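YeaZ (Pseudomonas aeruginosa PAO579, PDB 4Y0W) is an essential protein of threonylcarbamoyladenosine biosynthesis, probably serving as a partner within the machinery that modifies adenosine in tRNA. Local coordinates at residues L10-T15 / A65-R70; T15-C20 / L190-E195; V22-E27 / D51-A56; S100-L105 / V118-D123; T171-V176 / V184-S189. One frame throughout, in Å; residues are numbered along the deposited sequence.

Contact 1: residues L10-T15 / A65-R70; sequences LLALDT and AIAFGR. With NA (sodium ion), chain G.
Strands 10-14 and 65-69 lie side by side and parallel, their axes 4.6 Å apart at closest approach and 18° apart in direction. Their backbones are laced by bonds from Leu-11 N to Ala-65 O, from Ala-67 N to Leu-11 O (2.8 Å) and from Leu-13 N to Ala-67 O. A fourth, from Gly-69 N to Leu-13 O, is long and weak, and beyond it a water takes over, accepting from Thr-15 N and donating to Gly-69 O. Leu-11, Leu-13, Ile-66 and Phe-68 share one face of the sheet, where helix 77-92 packs on Leu-13, Ile-66 and Phe-68; Leu-10, Ala-12, Ala-65 and Ala-67 share the other, where helix 194-205 touches the three alanines. On that second face the methyls CB of Ala-12 and CB of Ala-67 stand 4.3 Å apart, and Leu-10 bends back so that CD2 comes 3.9 Å from Ala-65 CB. The carboxylate of Asp-14 divides its work. Its OD1 binds the sodium ion at 2.5 Å, and Ser-16 OG is hydrogen-bonded to the same oxygen. A chi1 of -164°, with CG anti to the backbone N, brings OD2 back over Gly-69, 3.4 Å from its CA, while OD1 points to the ion; OD2 also lies close to Asp-101 OD1. Thr-17 and Ala-19 complete the protein part of the metal site. The antiparallel strands 29-36, 19-26 and 10-14, extended by parallel 65-69 and 96-99, give the 3-2-1-4-5 sheet topology of the actin-like ATPase clan, with an aspartate ending the first strand as in relatives.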
# COMPACT_ATOMS: atom_id res chain seq x y z
N LEU A 10 15.12 58.01 25.40
CA LEU A 10 15.28 56.59 25.73
C LEU A 10 14.18 55.77 25.08
O LEU A 10 13.02 56.15 25.07
CB LEU A 10 15.24 56.38 27.24
CG LEU A 10 16.14 57.31 28.04
CD1 LEU A 10 15.73 57.30 29.52
CD2 LEU A 10 17.62 56.97 27.86
N LEU A 11 14.58 54.63 24.53
CA LEU A 11 13.67 53.67 23.97
C LEU A 11 13.60 52.52 24.94
O LEU A 11 14.62 52.15 25.54
CB LEU A 11 14.21 53.18 22.63
CG LEU A 11 13.38 52.16 21.86
CD1 LEU A 11 12.05 52.77 21.43
CD2 LEU A 11 14.17 51.64 20.67
N ALA A 12 12.41 51.94 25.10
CA ALA A 12 12.20 50.88 26.10
C ALA A 12 11.38 49.78 25.51
O ALA A 12 10.37 50.05 24.87
CB ALA A 12 11.49 51.46 27.33
N LEU A 13 11.76 48.53 25.69
CA LEU A 13 10.89 47.45 25.25
C LEU A 13 10.83 46.29 26.20
O LEU A 13 11.77 46.00 26.92
CB LEU A 13 11.26 46.97 23.86
CG LEU A 13 12.63 46.37 23.62
CD1 LEU A 13 12.59 44.87 23.85
CD2 LEU A 13 13.07 46.69 22.18
N ASP A 14 9.69 45.62 26.20
CA ASP A 14 9.52 44.44 27.02
C ASP A 14 8.72 43.39 26.29
O ASP A 14 7.65 43.68 25.73
CB ASP A 14 8.82 44.81 28.33
CG ASP A 14 8.97 43.74 29.34
OD1 ASP A 14 8.18 42.78 29.27
OD2 ASP A 14 9.89 43.82 30.18
N THR A 15 9.23 42.16 26.30
CA THR A 15 8.56 41.03 25.66
C THR A 15 8.67 39.80 26.53
O THR A 15 8.73 38.69 26.04
CB THR A 15 9.17 40.73 24.27
OG1 THR A 15 10.58 40.51 24.38
CG2 THR A 15 8.93 41.87 23.28
N ALA A 65 19.83 55.72 24.54
CA ALA A 65 19.99 54.40 25.17
C ALA A 65 18.72 53.60 25.08
O ALA A 65 17.63 54.16 24.88
CB ALA A 65 20.39 54.53 26.62
N ILE A 66 18.86 52.29 25.23
CA ILE A 66 17.75 51.37 25.05
C ILE A 66 17.60 50.50 26.29
O ILE A 66 18.53 49.82 26.72
CB ILE A 66 17.92 50.48 23.81
CG1 ILE A 66 18.10 51.35 22.55
CG2 ILE A 66 16.70 49.57 23.65
CD1 ILE A 66 18.50 50.60 21.30
N ALA A 67 16.42 50.51 26.87
CA ALA A 67 16.13 49.71 28.03
C ALA A 67 15.38 48.47 27.59
O ALA A 67 14.70 48.49 26.59
CB ALA A 67 15.32 50.50 29.02
N PHE A 68 15.57 47.38 28.31
CA PHE A 68 14.79 46.19 28.11
C PHE A 68 14.56 45.50 29.47
O PHE A 68 15.35 45.65 30.40
CB PHE A 68 15.47 45.28 27.10
CG PHE A 68 16.72 44.62 27.60
CD1 PHE A 68 17.88 45.33 27.73
CD2 PHE A 68 16.72 43.28 27.93
CE1 PHE A 68 19.02 44.71 28.21
CE2 PHE A 68 17.85 42.66 28.39
CZ PHE A 68 19.01 43.38 28.54
N GLY A 69 13.44 44.79 29.57
CA GLY A 69 13.21 43.87 30.67
C GLY A 69 14.09 42.66 30.46
O GLY A 69 14.01 41.99 29.43
N ARG A 70 14.93 42.38 31.44
CA ARG A 70 15.84 41.24 31.33
C ARG A 70 15.28 39.98 31.98
O ARG A 70 16.02 39.06 32.30
CB ARG A 70 17.22 41.59 31.86
CG ARG A 70 17.25 42.17 33.26
CD ARG A 70 17.37 41.09 34.28
NE ARG A 70 17.82 41.62 35.55
CZ ARG A 70 17.37 41.20 36.73
NH1 ARG A 70 16.42 40.28 36.80
NH2 ARG A 70 17.85 41.73 37.84
NA NA G . 6.00 41.73 28.54
O HOH W 1 11.96 42.03 27.60
O HOH W 2 5.05 44.26 28.02

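Contact 2: residues T15-C20 / L190-E195; sequences TSTEAC and LLPHAE. With NA (sodium ion), chain G.
The methyl CG2 of Thr-17 points at the CD corner of the Pro-192 ring, 3.5 Å away. The other branch of Thr-17 faces the metal. Its OG1, held between the backbone N and the carbonyl carbon (chi1 67°), binds the sodium ion at 2.8 Å and also accepts a hydrogen bond from Ala-19 N at 3.1 Å, closing an ST turn. One torsion thus sends the hydroxyl to the ion and the methyl to the proline. Leu-191 runs obliquely across Thr-17 and spreads its two methyls over the turn, CD2 at 4.0 Å from Thr-17 CB and CD1 at 4.2 Å from Ala-19 CB. Beside the threonine methyl, Ser-16 OG stands 3.9 Å from Pro-192 CG; its hydrogen bond goes to Asp-14. No direct hydrogen bond joins the segments. Instead a water bound to the sodium ion donates to Pro-192 O (3.0 Å), while Ala-19 O is a further ligand of the metal, so the ion and its water bridge the turn to the 190-195 segment. Just beyond, His-193 caps helix 194-205, its ND1 accepting in the ring plane from Glu-195 N, and its ring stacks on Tyr-34 of strand 29-36. The contact therefore lies where the turn between strands 10-14 and 19-26 meets the approach to helix 194-205, with helix 101-113 against Pro-192 and strand 29-36 against Leu-191.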
# COMPACT_ATOMS: atom_id res chain seq x y z
N THR A 15 9.23 42.16 26.30
CA THR A 15 8.56 41.03 25.66
C THR A 15 8.67 39.80 26.53
O THR A 15 8.73 38.69 26.04
CB THR A 15 9.17 40.73 24.27
OG1 THR A 15 10.58 40.51 24.38
CG2 THR A 15 8.93 41.87 23.28
N SER A 16 8.71 40.00 27.84
CA SER A 16 8.99 38.90 28.77
C SER A 16 7.80 38.01 29.11
O SER A 16 7.98 36.92 29.66
CB SER A 16 9.58 39.48 30.05
OG SER A 16 8.85 40.64 30.40
N THR A 17 6.61 38.46 28.74
CA THR A 17 5.34 37.83 29.04
C THR A 17 4.52 37.77 27.76
O THR A 17 5.05 38.00 26.66
CB THR A 17 4.55 38.64 30.10
OG1 THR A 17 4.16 39.90 29.53
CG2 THR A 17 5.38 38.86 31.35
N GLU A 18 3.23 37.46 27.90
CA GLU A 18 2.28 37.50 26.78
C GLU A 18 2.19 38.89 26.12
O GLU A 18 1.87 39.01 24.94
CB GLU A 18 0.89 37.05 27.26
CG GLU A 18 0.12 36.25 26.22
CD GLU A 18 -1.17 35.66 26.76
OE1 GLU A 18 -1.43 35.77 27.97
OE2 GLU A 18 -1.93 35.08 25.95
N ALA A 19 2.49 39.93 26.88
CA ALA A 19 2.38 41.30 26.40
C ALA A 19 3.65 41.78 25.71
O ALA A 19 4.76 41.49 26.14
CB ALA A 19 2.05 42.25 27.54
N CYS A 20 3.48 42.53 24.64
CA CYS A 20 4.58 43.17 24.00
C CYS A 20 4.32 44.65 24.15
O CYS A 20 3.22 45.12 23.86
CB CYS A 20 4.64 42.77 22.54
SG CYS A 20 6.04 43.43 21.62
N LEU A 190 -1.21 41.05 36.94
CA LEU A 190 -0.39 42.17 36.52
C LEU A 190 0.89 41.74 35.76
O LEU A 190 1.62 40.81 36.17
CB LEU A 190 0.00 43.03 37.71
CG LEU A 190 0.43 44.44 37.33
CD1 LEU A 190 -0.77 45.21 36.80
CD2 LEU A 190 1.01 45.16 38.53
N LEU A 191 1.14 42.45 34.66
CA LEU A 191 2.27 42.15 33.77
C LEU A 191 3.14 43.39 33.60
O LEU A 191 2.70 44.49 33.88
CB LEU A 191 1.77 41.72 32.40
CG LEU A 191 0.86 40.50 32.28
CD1 LEU A 191 0.38 40.33 30.85
CD2 LEU A 191 1.57 39.24 32.71
N PRO A 192 4.39 43.20 33.16
CA PRO A 192 5.28 44.33 32.92
C PRO A 192 4.75 45.19 31.79
O PRO A 192 4.14 44.67 30.88
CB PRO A 192 6.59 43.66 32.50
CG PRO A 192 6.54 42.30 33.07
CD PRO A 192 5.09 41.92 33.05
N HIS A 193 5.02 46.48 31.86
CA HIS A 193 4.60 47.47 30.87
C HIS A 193 5.80 48.41 30.58
O HIS A 193 6.47 48.91 31.50
CB HIS A 193 3.41 48.24 31.44
CG HIS A 193 2.64 49.04 30.45
ND1 HIS A 193 3.19 50.05 29.70
CD2 HIS A 193 1.32 49.03 30.14
CE1 HIS A 193 2.27 50.59 28.93
NE2 HIS A 193 1.12 49.98 29.18
N ALA A 194 6.07 48.65 29.30
CA ALA A 194 7.25 49.38 28.87
C ALA A 194 7.30 50.81 29.42
O ALA A 194 8.39 51.36 29.69
CB ALA A 194 7.33 49.38 27.35
N GLU A 195 6.13 51.42 29.59
CA GLU A 195 6.03 52.74 30.23
C GLU A 195 6.67 52.80 31.61
O GLU A 195 7.27 53.81 31.99
CB GLU A 195 4.58 53.19 30.37
CG GLU A 195 4.49 54.67 30.72
CD GLU A 195 3.08 55.18 30.93
OE1 GLU A 195 2.11 54.60 30.38
OE2 GLU A 195 2.97 56.20 31.64
NA NA G . 6.00 41.73 28.54
O HOH W 2 5.05 44.26 28.02

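Contact 3: residues V22-E27 / D51-A56; sequences VALLHE and DLLDEA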
# COMPACT_ATOMS: atom_id res chain seq x y z
N VAL A 22 6.28 48.76 24.04
CA VAL A 22 7.39 49.57 23.62
C VAL A 22 7.10 50.98 24.13
O VAL A 22 5.95 51.38 24.15
CB VAL A 22 7.52 49.52 22.08
CG1 VAL A 22 8.48 50.59 21.60
CG2 VAL A 22 8.04 48.15 21.62
N ALA A 23 8.13 51.72 24.54
CA ALA A 23 7.93 53.08 25.03
C ALA A 23 9.08 53.99 24.70
O ALA A 23 10.22 53.53 24.53
CB ALA A 23 7.72 53.08 26.52
N LEU A 24 8.78 55.29 24.70
CA LEU A 24 9.73 56.32 24.33
C LEU A 24 9.68 57.58 25.19
O LEU A 24 8.62 58.20 25.34
CB LEU A 24 9.46 56.73 22.89
CG LEU A 24 10.53 57.60 22.24
CD1 LEU A 24 11.79 56.79 21.93
CD2 LEU A 24 9.95 58.19 20.97
N LEU A 25 10.83 57.97 25.75
CA LEU A 25 10.97 59.27 26.39
C LEU A 25 11.63 60.20 25.40
O LEU A 25 12.72 59.91 24.88
CB LEU A 25 11.80 59.19 27.67
CG LEU A 25 12.12 60.52 28.40
CD1 LEU A 25 10.90 61.15 29.02
CD2 LEU A 25 13.17 60.32 29.48
N HIS A 26 10.95 61.30 25.10
CA HIS A 26 11.49 62.29 24.20
C HIS A 26 11.08 63.68 24.64
O HIS A 26 9.89 64.00 24.73
CB HIS A 26 11.01 62.03 22.77
CG HIS A 26 11.73 62.86 21.75
ND1 HIS A 26 11.07 63.71 20.88
CD2 HIS A 26 13.05 62.99 21.48
CE1 HIS A 26 11.96 64.31 20.11
NE2 HIS A 26 13.17 63.89 20.45
N GLU A 27 12.09 64.50 24.93
CA GLU A 27 11.87 65.87 25.40
C GLU A 27 10.93 65.94 26.61
O GLU A 27 10.10 66.83 26.71
CB GLU A 27 11.36 66.74 24.24
CG GLU A 27 12.45 67.11 23.23
CD GLU A 27 11.90 67.77 21.97
OE1 GLU A 27 10.66 67.97 21.89
OE2 GLU A 27 12.70 68.07 21.04
N ASP A 51 6.49 51.87 14.56
CA ASP A 51 5.26 52.67 14.69
C ASP A 51 5.34 53.77 15.72
O ASP A 51 4.87 54.90 15.50
CB ASP A 51 4.07 51.76 14.98
CG ASP A 51 3.40 51.28 13.71
OD1 ASP A 51 2.63 52.07 13.13
OD2 ASP A 51 3.65 50.13 13.27
N LEU A 52 5.94 53.44 16.85
CA LEU A 52 6.08 54.40 17.93
C LEU A 52 7.01 55.57 17.53
O LEU A 52 6.71 56.75 17.80
CB LEU A 52 6.59 53.67 19.19
CG LEU A 52 6.64 54.47 20.49
CD1 LEU A 52 5.30 54.46 21.21
CD2 LEU A 52 7.70 53.90 21.40
N LEU A 53 8.15 55.23 16.91
CA LEU A 53 9.12 56.24 16.48
C LEU A 53 8.47 57.19 15.48
O LEU A 53 8.59 58.43 15.59
CB LEU A 53 10.36 55.57 15.89
CG LEU A 53 11.29 54.87 16.90
CD1 LEU A 53 12.32 54.00 16.20
CD2 LEU A 53 12.01 55.85 17.80
N ASP A 54 7.74 56.62 14.53
CA ASP A 54 7.06 57.40 13.50
C ASP A 54 5.94 58.20 14.16
O ASP A 54 5.82 59.42 13.96
CB ASP A 54 6.55 56.51 12.37
CG ASP A 54 7.70 55.90 11.53
OD1 ASP A 54 8.88 56.08 11.90
OD2 ASP A 54 7.42 55.22 10.50
N GLU A 55 5.16 57.55 15.00
CA GLU A 55 4.15 58.32 15.72
C GLU A 55 4.78 59.51 16.49
O GLU A 55 4.26 60.62 16.44
CB GLU A 55 3.30 57.41 16.61
CG GLU A 55 2.19 58.13 17.38
CD GLU A 55 1.39 57.21 18.30
OE1 GLU A 55 1.11 56.03 17.93
OE2 GLU A 55 1.02 57.65 19.41
N ALA A 56 5.91 59.31 17.17
CA ALA A 56 6.50 60.42 17.95
C ALA A 56 7.28 61.40 17.09
O ALA A 56 7.61 62.48 17.55
CB ALA A 56 7.41 59.88 19.05
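Leu-52 CD2 is the focus of this contact, lying 3.4 Å from Val-22 CG1 and 3.7 Å from Leu-24 CB, and also touching the backbone carbon of Ala-23. One methyl of the helix thus rests over the strand between two side chains that point toward it. Val-22 and Leu-52 pass each other in opposite directions. One turn further on, Leu-24 CD2 meets Ala-56 CB at 3.6 Å, while its other methyl, CD1, reaches Leu-53 CD2 at 4.2 Å. The fork of Leu-24 therefore straddles two helix positions; its CG is anti to the backbone N (chi1 -169°), which carries both methyls out to the helix. Behind this first shell, the helix keeps its shape by its i to i+4 bonds, among them Ala-56 N to Leu-52 O, and Leu-31 and His-33 of strand 29-36 extend the cover around Leu-52. Helix 41-56 packs on the face of the first mixed sheet that carries Val-22 and Leu-24, while Ala-23 points to the other face, toward helix 194-205: a sheet with helices on both faces, as in the actin-like ATPase fold. With no hydrogen bond between the segments, the helix is seated by aliphatic side chains, from leucine and valine branches to the single methyl of Ala-56.

Contact 4: residues S100-L105 / V118-D123; sequences SDLAIL and VAAAID. With NA (sodium ion), chain F.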
# COMPACT_ATOMS: atom_id res chain seq x y z
N SER A 100 15.02 44.82 35.67
CA SER A 100 14.29 43.66 36.16
C SER A 100 12.83 43.79 35.92
O SER A 100 12.22 44.84 36.18
CB SER A 100 14.49 43.51 37.66
OG SER A 100 13.88 42.32 38.09
N ASP A 101 12.23 42.69 35.47
CA ASP A 101 10.78 42.64 35.32
C ASP A 101 10.02 42.67 36.63
O ASP A 101 8.85 43.02 36.62
CB ASP A 101 10.38 41.42 34.51
CG ASP A 101 10.50 41.67 33.02
OD1 ASP A 101 9.76 42.55 32.51
OD2 ASP A 101 11.34 41.01 32.38
N LEU A 102 10.68 42.28 37.73
CA LEU A 102 10.07 42.33 39.03
C LEU A 102 9.96 43.78 39.42
O LEU A 102 8.95 44.20 39.95
CB LEU A 102 10.90 41.54 40.04
CG LEU A 102 10.83 40.02 39.90
CD1 LEU A 102 11.89 39.34 40.77
CD2 LEU A 102 9.46 39.45 40.24
N ALA A 103 10.98 44.56 39.12
CA ALA A 103 10.95 46.01 39.36
C ALA A 103 9.90 46.70 38.49
O ALA A 103 9.22 47.60 38.93
CB ALA A 103 12.31 46.61 39.06
N ILE A 104 9.80 46.29 37.25
CA ILE A 104 8.83 46.91 36.35
C ILE A 104 7.42 46.76 36.92
O ILE A 104 6.64 47.71 36.96
CB ILE A 104 8.95 46.35 34.91
CG1 ILE A 104 10.33 46.76 34.33
CG2 ILE A 104 7.85 46.90 34.01
CD1 ILE A 104 10.85 45.84 33.27
N LEU A 105 7.12 45.57 37.39
CA LEU A 105 5.85 45.30 38.04
C LEU A 105 5.59 46.24 39.20
O LEU A 105 4.50 46.76 39.34
CB LEU A 105 5.85 43.90 38.61
CG LEU A 105 5.62 42.78 37.64
CD1 LEU A 105 5.84 41.49 38.40
CD2 LEU A 105 4.19 42.85 37.11
N VAL A 118 5.83 47.01 47.34
CA VAL A 118 5.31 46.00 46.45
C VAL A 118 6.20 44.80 46.49
O VAL A 118 7.44 44.92 46.36
CB VAL A 118 5.21 46.51 45.00
CG1 VAL A 118 4.73 45.39 44.09
CG2 VAL A 118 4.24 47.67 44.92
N ALA A 119 5.56 43.65 46.72
CA ALA A 119 6.16 42.33 46.60
C ALA A 119 5.73 41.74 45.27
O ALA A 119 4.60 41.29 45.11
CB ALA A 119 5.76 41.43 47.75
N ALA A 120 6.65 41.80 44.31
CA ALA A 120 6.46 41.31 42.98
C ALA A 120 6.83 39.88 42.96
O ALA A 120 7.90 39.51 43.46
CB ALA A 120 7.36 42.05 42.02
N ALA A 121 5.99 39.06 42.34
CA ALA A 121 6.30 37.66 42.20
C ALA A 121 5.83 37.17 40.82
O ALA A 121 4.70 37.43 40.39
CB ALA A 121 5.62 36.88 43.30
N ILE A 122 6.69 36.45 40.12
CA ILE A 122 6.38 36.00 38.76
C ILE A 122 6.52 34.51 38.73
O ILE A 122 7.49 34.01 39.23
CB ILE A 122 7.33 36.64 37.72
CG1 ILE A 122 6.96 38.11 37.55
CG2 ILE A 122 7.25 35.91 36.38
CD1 ILE A 122 7.99 38.99 36.89
N ASP A 123 5.56 33.82 38.12
CA ASP A 123 5.60 32.36 38.12
C ASP A 123 6.84 31.90 37.43
O ASP A 123 7.25 32.47 36.42
CB ASP A 123 4.39 31.76 37.42
CG ASP A 123 4.22 30.30 37.72
OD1 ASP A 123 4.88 29.77 38.65
OD2 ASP A 123 3.41 29.66 37.05
NA NA F . 5.90 27.78 39.42
O HOH W 3 6.63 26.11 38.41
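A backbone carbonyl rests on a methyl here: Leu-102 O lies 3.4 Å from Ala-120 CB, and the helix comes so near the strand that Leu-102 CA and Ala-120 CA are 5.4 Å apart. So close an approach is consistent with the small side chain of Ala-120. Around it Leu-102 and Leu-105 both bring a methyl against Ile-122. Leu-105 CD1 is 3.6 Å from Ile-122 CD1, and Leu-102 CD2 is 3.7 Å from Ile-122 CD1, so two leucine methyls gather on the isoleucine tip. Leu-102 CD2 also rests on the backbone of Ala-120, and Asp-101 CB touches Ile-122 CD1 at 4.2 Å. Helix 101-113 starts at Ser-100, whose OG caps it by accepting from Leu-102 N (3.2 Å). This is a helix laid against a strand of the second five-stranded sheet, as in the duplicated helix-and-sheet halves of the actin-like ATPase fold; the helix and strand directions differ by 130°. The polar ends reach other sites. Asp-101 turns its carboxylate from the strand toward Gly-71 and Ser-16, to both of which its bonds are weak. Asp-123, at the strand's end, binds a second sodium ion through OD1 at 2.4 Å, together with Ala-124, Glu-128 and Tyr-175.

Contact 5: residues T171-V176 / V184-S189; sequences TGWGYV and VALDAS. With NA (sodium ion), chain F.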
# COMPACT_ATOMS: atom_id res chain seq x y z
N THR A 171 2.01 37.28 38.48
CA THR A 171 1.49 35.92 38.33
C THR A 171 1.92 34.97 39.42
O THR A 171 1.25 33.98 39.65
CB THR A 171 1.87 35.29 36.96
OG1 THR A 171 3.29 35.28 36.81
CG2 THR A 171 1.26 36.07 35.82
N GLY A 172 3.04 35.24 40.09
CA GLY A 172 3.44 34.42 41.22
C GLY A 172 2.42 34.43 42.36
O GLY A 172 2.34 33.50 43.15
N TRP A 173 1.60 35.46 42.44
CA TRP A 173 0.63 35.51 43.51
C TRP A 173 -0.45 34.45 43.34
O TRP A 173 -1.24 34.22 44.25
CB TRP A 173 0.11 36.93 43.71
CG TRP A 173 1.17 37.76 44.33
CD1 TRP A 173 2.08 38.54 43.69
CD2 TRP A 173 1.51 37.80 45.71
NE1 TRP A 173 2.94 39.11 44.59
CE2 TRP A 173 2.61 38.66 45.85
CE3 TRP A 173 0.97 37.20 46.85
CZ2 TRP A 173 3.19 38.93 47.07
CZ3 TRP A 173 1.56 37.47 48.08
CH2 TRP A 173 2.65 38.33 48.18
N GLY A 174 -0.43 33.74 42.22
CA GLY A 174 -1.17 32.47 42.12
C GLY A 174 -0.90 31.47 43.25
O GLY A 174 -1.75 30.66 43.60
N TYR A 175 0.29 31.56 43.84
CA TYR A 175 0.72 30.66 44.92
C TYR A 175 0.48 31.20 46.33
O TYR A 175 1.05 30.69 47.29
CB TYR A 175 2.23 30.39 44.78
CG TYR A 175 2.56 29.48 43.65
CD1 TYR A 175 2.64 29.95 42.35
CD2 TYR A 175 2.75 28.13 43.86
CE1 TYR A 175 2.93 29.10 41.29
CE2 TYR A 175 3.06 27.28 42.82
CZ TYR A 175 3.15 27.76 41.53
OH TYR A 175 3.44 26.91 40.49
N VAL A 176 -0.36 32.23 46.45
CA VAL A 176 -0.50 32.97 47.71
C VAL A 176 -0.84 32.10 48.93
O VAL A 176 -0.36 32.35 50.04
CB VAL A 176 -1.54 34.09 47.58
CG1 VAL A 176 -2.94 33.52 47.33
CG2 VAL A 176 -1.53 34.96 48.83
N VAL A 184 -3.00 42.73 52.11
CA VAL A 184 -4.43 42.98 52.05
C VAL A 184 -4.88 42.88 50.59
O VAL A 184 -5.82 42.15 50.28
CB VAL A 184 -4.81 44.32 52.70
CG1 VAL A 184 -6.30 44.56 52.57
CG2 VAL A 184 -4.41 44.33 54.16
N ALA A 185 -4.18 43.56 49.69
CA ALA A 185 -4.52 43.51 48.27
C ALA A 185 -3.38 42.96 47.41
O ALA A 185 -2.21 43.21 47.66
CB ALA A 185 -4.90 44.89 47.77
N LEU A 186 -3.76 42.24 46.36
CA LEU A 186 -2.82 41.78 45.37
C LEU A 186 -3.46 41.75 43.99
O LEU A 186 -4.66 41.88 43.85
CB LEU A 186 -2.28 40.41 45.76
CG LEU A 186 -3.31 39.29 45.91
CD1 LEU A 186 -3.68 38.69 44.57
CD2 LEU A 186 -2.76 38.19 46.76
N ASP A 187 -2.62 41.58 42.98
CA ASP A 187 -3.07 41.44 41.59
C ASP A 187 -2.16 40.46 40.86
O ASP A 187 -1.09 40.81 40.37
CB ASP A 187 -3.08 42.81 40.90
CG ASP A 187 -3.57 42.75 39.45
OD1 ASP A 187 -3.96 41.66 38.94
OD2 ASP A 187 -3.56 43.83 38.81
N ALA A 188 -2.62 39.22 40.81
CA ALA A 188 -1.93 38.11 40.16
C ALA A 188 -1.97 38.11 38.64
O ALA A 188 -1.46 37.18 38.02
CB ALA A 188 -2.52 36.81 40.66
N SER A 189 -2.60 39.11 38.04
CA SER A 189 -2.72 39.18 36.58
C SER A 189 -1.81 40.27 36.04
O SER A 189 -1.67 40.40 34.83
CB SER A 189 -4.14 39.49 36.17
OG SER A 189 -4.40 40.90 36.25
NA NA F . 5.90 27.78 39.42
O HOH W 3 6.63 26.11 38.41
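Trp-173 leaves the backbone with CB toward the 184-189 segment, where it meets Ala-188 CB at 4.0 Å. CG lies anti to the carbonyl carbon (chi1 -72°), and from there the indole extends past Leu-186. On its benzo side, CE3 is 3.9 Å from Leu-186 CD2, which approaches the ring obliquely. At the ring edge, in plane, sits Val-176 CG2, and that methyl also touches Leu-186 CD2 at 4.0 Å, so the leucine tip is shared between the indole and the valine. On the pyrrole side NE1 donates to Ala-119 O of strand 117-123, a bond that, with the packing on Leu-186, would restrict rotation of the ring. The backbone adds one close approach: Thr-171 CA, 3.2 Å from Ala-188 O, makes a CH...O contact. The far segment contains an Asx turn in which Asp-187 OD1 accepts from Ser-189 N at 3.0 Å, above the carboxylate plane, and from Ser-189 OG through its syn lone pair. From the same 3-10 segment Tyr-175 sends OH to the sodium ion at 2.8 Å. The 3-10 segment is thus linked to strand 117-123 through Thr-171, Gly-172 and Trp-173, and packs on Leu-186 of the outermost strand 185-187 and on Ala-188 just after it.

The five contacts span two sheets with the same strand order. Contacts 1, 2 and 3 reach the first sheet, contacts 4 and 5 the second. Contact 3 is nested within the loop that contact 1 closes, and contacts 3, 4 and 5 all lie within the longer one closed by contact 2. Contacts 1 and 2 share Thr-15 and one sodium ion, their centres 11 Å apart; contacts 4 and 5, also 11 Å apart between centres, share the other. Contact 2 links the halves: its 190-195 segment leads from strand 185-187 of the second sheet, past the 15-20 turn, to helix 194-205 on the first. Each half thus carries its own sodium ion, consistent with a two-lobed actin-like fold.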